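Local coordinates for protein putative branched-chain amino acid ABC transporter (Rhodospirillum rubrum ATCC 11170, PDB 3HUT) that probably binds a branched-chain amino acid or a related ligand outside the cytoplasm and delivers it to an ABC transporter for uptake, at residues W133-G138 with K161-R166. Numbering follows the deposited sequence.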
ATOM      1  N   TRP A 133      -9.822  10.027  12.016  1.00  8.35           N
ATOM      2  CA  TRP A 133      -8.819  10.124  13.068  1.00  7.78           C
ATOM      3  C   TRP A 133      -8.809  11.540  13.666  1.00  8.00           C
ATOM      4  O   TRP A 133      -8.850  11.719  14.886  1.00  7.34           O
ATOM      5  CB  TRP A 133      -7.445   9.777  12.477  1.00  7.68           C
ATOM      6  CG  TRP A 133      -6.275   9.825  13.432  1.00  7.42           C
ATOM      7  CD1 TRP A 133      -6.309  10.010  14.787  1.00  5.88           C
ATOM      8  CD2 TRP A 133      -4.893   9.680  13.083  1.00  7.81           C
ATOM      9  NE1 TRP A 133      -5.030   9.992  15.302  1.00  8.70           N
ATOM     10  CE2 TRP A 133      -4.143   9.790  14.277  1.00  8.33           C
ATOM     11  CE3 TRP A 133      -4.215   9.465  11.875  1.00  8.61           C
ATOM     12  CZ2 TRP A 133      -2.745   9.697  14.295  1.00  7.92           C
ATOM     13  CZ3 TRP A 133      -2.821   9.371  11.896  1.00  9.71           C
ATOM     14  CH2 TRP A 133      -2.106   9.485  13.099  1.00  7.78           C
HETATM   15  N   MSE A 134      -8.773  12.548  12.805  1.00  7.15           N
HETATM   16  CA  MSE A 134      -8.762  13.923  13.282  1.00  8.04           C
HETATM   17  C   MSE A 134     -10.059  14.316  13.991  1.00  7.43           C
HETATM   18  O   MSE A 134     -10.036  15.066  14.968  1.00  8.48           O
HETATM   19  CB  MSE A 134      -8.451  14.868  12.123  1.00  9.69           C
HETATM   20  CG  MSE A 134      -7.016  14.724  11.644  1.00 11.43           C
HETATM   21 SE   MSE A 134      -6.530  15.862  10.170  1.00 22.32          SE
HETATM   22  CE  MSE A 134      -6.273  17.514  11.132  1.00 16.00           C
ATOM     23  N   ILE A 135     -11.186  13.810  13.507  1.00  8.66           N
ATOM     24  CA  ILE A 135     -12.473  14.092  14.140  1.00  8.40           C
ATOM     25  C   ILE A 135     -12.427  13.442  15.518  1.00 10.05           C
ATOM     26  O   ILE A 135     -12.850  14.030  16.518  1.00 11.87           O
ATOM     27  CB  ILE A 135     -13.643  13.473  13.335  1.00  8.87           C
ATOM     28  CG1 ILE A 135     -13.816  14.204  12.000  1.00  7.85           C
ATOM     29  CG2 ILE A 135     -14.930  13.510  14.164  1.00  8.19           C
ATOM     30  CD1 ILE A 135     -14.352  15.644  12.120  1.00  9.99           C
ATOM     31  N   GLY A 136     -11.898  12.223  15.562  1.00 10.89           N
ATOM     32  CA  GLY A 136     -11.792  11.495  16.814  1.00 10.69           C
ATOM     33  C   GLY A 136     -10.905  12.206  17.817  1.00 12.17           C
ATOM     34  O   GLY A 136     -11.099  12.070  19.026  1.00 10.56           O
ATOM     35  N   ASP A 137      -9.927  12.961  17.318  1.00 11.44           N
ATOM     36  CA  ASP A 137      -9.020  13.699  18.191  1.00 10.10           C
ATOM     37  C   ASP A 137      -9.577  15.061  18.585  1.00 10.85           C
ATOM     38  O   ASP A 137      -8.881  15.864  19.213  1.00 11.59           O
ATOM     39  CB  ASP A 137      -7.643  13.857  17.533  1.00  8.89           C
ATOM     40  CG  ASP A 137      -6.817  12.588  17.615  1.00 12.74           C
ATOM     41  OD1 ASP A 137      -7.304  11.614  18.225  1.00 14.17           O
ATOM     42  OD2 ASP A 137      -5.686  12.559  17.079  1.00 12.14           O
ATOM     43  N   GLY A 138     -10.821  15.331  18.192  1.00  8.57           N
ATOM     44  CA  GLY A 138     -11.463  16.578  18.571  1.00  9.43           C
ATOM     45  C   GLY A 138     -11.449  17.766  17.629  1.00 10.06           C
ATOM     46  O   GLY A 138     -11.973  18.824  17.972  1.00 10.32           O
ATOM     47  N   LYS A 161     -14.123  15.249   1.932  1.00  8.35           N
ATOM     48  CA  LYS A 161     -15.485  14.731   1.941  1.00 11.36           C
ATOM     49  C   LYS A 161     -15.805  14.019   3.255  1.00 10.60           C
ATOM     50  O   LYS A 161     -16.866  14.230   3.840  1.00 11.29           O
ATOM     51  CB  LYS A 161     -15.690  13.769   0.768  1.00 12.05           C
ATOM     52  CG  LYS A 161     -17.133  13.347   0.565  1.00 18.30           C
ATOM     53  CD  LYS A 161     -17.286  12.456  -0.658  1.00 22.40           C
ATOM     54  CE  LYS A 161     -18.743  12.082  -0.882  1.00 25.81           C
ATOM     55  NZ  LYS A 161     -18.923  11.231  -2.090  1.00 29.22           N
ATOM     56  N   ALA A 162     -14.883  13.181   3.720  1.00  9.87           N
ATOM     57  CA  ALA A 162     -15.083  12.439   4.964  1.00  9.53           C
ATOM     58  C   ALA A 162     -15.144  13.359   6.179  1.00 10.15           C
ATOM     59  O   ALA A 162     -15.938  13.142   7.100  1.00 10.23           O
ATOM     60  CB  ALA A 162     -13.966  11.418   5.149  1.00  8.77           C
ATOM     61  N   PHE A 163     -14.298  14.382   6.183  1.00  8.14           N
ATOM     62  CA  PHE A 163     -14.253  15.322   7.297  1.00  8.26           C
ATOM     63  C   PHE A 163     -15.569  16.100   7.399  1.00 10.10           C
ATOM     64  O   PHE A 163     -16.156  16.205   8.476  1.00 10.49           O
ATOM     65  CB  PHE A 163     -13.077  16.286   7.103  1.00  8.43           C
ATOM     66  CG  PHE A 163     -12.678  17.028   8.347  1.00 10.06           C
ATOM     67  CD1 PHE A 163     -12.126  16.353   9.434  1.00 10.22           C
ATOM     68  CD2 PHE A 163     -12.817  18.411   8.418  1.00  9.75           C
ATOM     69  CE1 PHE A 163     -11.717  17.048  10.575  1.00  9.80           C
ATOM     70  CE2 PHE A 163     -12.411  19.115   9.554  1.00 10.73           C
ATOM     71  CZ  PHE A 163     -11.859  18.429  10.633  1.00 11.19           C
ATOM     72  N   GLU A 164     -16.032  16.636   6.275  1.00 10.58           N
ATOM     73  CA  GLU A 164     -17.274  17.402   6.247  1.00 12.08           C
ATOM     74  C   GLU A 164     -18.481  16.511   6.554  1.00 12.93           C
ATOM     75  O   GLU A 164     -19.473  16.968   7.120  1.00 12.61           O
ATOM     76  CB  GLU A 164     -17.435  18.085   4.879  1.00 11.94           C
ATOM     77  CG  GLU A 164     -16.268  19.007   4.520  1.00 13.47           C
ATOM     78  CD  GLU A 164     -16.395  19.638   3.138  1.00 14.76           C
ATOM     79  OE1 GLU A 164     -17.004  19.012   2.246  1.00 14.23           O
ATOM     80  OE2 GLU A 164     -15.868  20.755   2.940  1.00 15.35           O
ATOM     81  N   LEU A 165     -18.397  15.239   6.179  1.00 13.70           N
ATOM     82  CA  LEU A 165     -19.485  14.302   6.448  1.00 14.98           C
ATOM     83  C   LEU A 165     -19.638  14.142   7.955  1.00 16.14           C
ATOM     84  O   LEU A 165     -20.735  13.907   8.455  1.00 15.70           O
ATOM     85  CB  LEU A 165     -19.188  12.933   5.828  1.00 17.03           C
ATOM     86  CG  LEU A 165     -20.178  11.809   6.173  1.00 18.92           C
ATOM     87  CD1 LEU A 165     -21.561  12.163   5.649  1.00 19.98           C
ATOM     88  CD2 LEU A 165     -19.700  10.493   5.570  1.00 19.94           C
ATOM     89  N   ARG A 166     -18.524  14.270   8.672  1.00 14.40           N
ATOM     90  CA  ARG A 166     -18.517  14.136  10.120  1.00 14.22           C
ATOM     91  C   ARG A 166     -18.725  15.465  10.846  1.00 13.41           C
ATOM     92  O   ARG A 166     -18.557  15.546  12.059  1.00 14.90           O
ATOM     93  CB  ARG A 166     -17.207  13.476  10.568  1.00 14.26           C
ATOM     94  CG  ARG A 166     -17.094  12.041  10.076  1.00 13.86           C
ATOM     95  CD  ARG A 166     -15.746  11.423  10.360  1.00 13.18           C
ATOM     96  NE  ARG A 166     -15.757   9.980  10.116  1.00 10.36           N
ATOM     97  CZ  ARG A 166     -15.904   9.414   8.922  1.00 11.22           C
ATOM     98  NH1 ARG A 166     -16.051  10.157   7.834  1.00  7.65           N
ATOM     99  NH2 ARG A 166     -15.915   8.093   8.817  1.00  9.64           N
TER
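Ile135 projects from the last turn of helix 126-136 into the angle between Phe163 and Arg166, which stand one turn apart near the end of helix 150-165. Its CD1 methyl rests 3.4 Å from Phe163 CE1, meeting the ring at a slant, while CG1 lies 3.8 Å from both CB and CD of Arg166. Setting CG1 beside the backbone N (chi1 -69°) turns this longer branch of Ile135 toward the neighbouring helix. On the more buried side, Met134, present as selenomethionine, adds a looser touch, its CB 4.2 Å from Phe163 CE1.

Phe163 reaches across because its CG is anti to the backbone N (chi1 -163°), which carries the ring nearer to helix 126-136 than the start of the side chain would suggest. Arg166 contributes its aliphatic part; its guanidinium folds back on its own helix, where NH1 donates to Ala162 O at 3.1 Å. That oxygen lies in the guanidinium plane and also accepts from Arg166 N, the two donors approaching from opposite faces of the carbonyl, so the last turn is tied both by backbone and by side chain.

Further inward, Phe163 and Met134 both pack on Val142 of strand 141-147, and Met134 continues to Ala197 and Tyr199 of the next parallel strand. Just after Ile135, helix 126-136 ends in a Schellman motif with Gly138 at C-prime, leading into strand 141-147. Two neighbouring helices thus share one face of the parallel part of a mixed sheet through their apolar side chains, an arrangement characteristic of the alpha/beta lobes of periplasmic binding proteins.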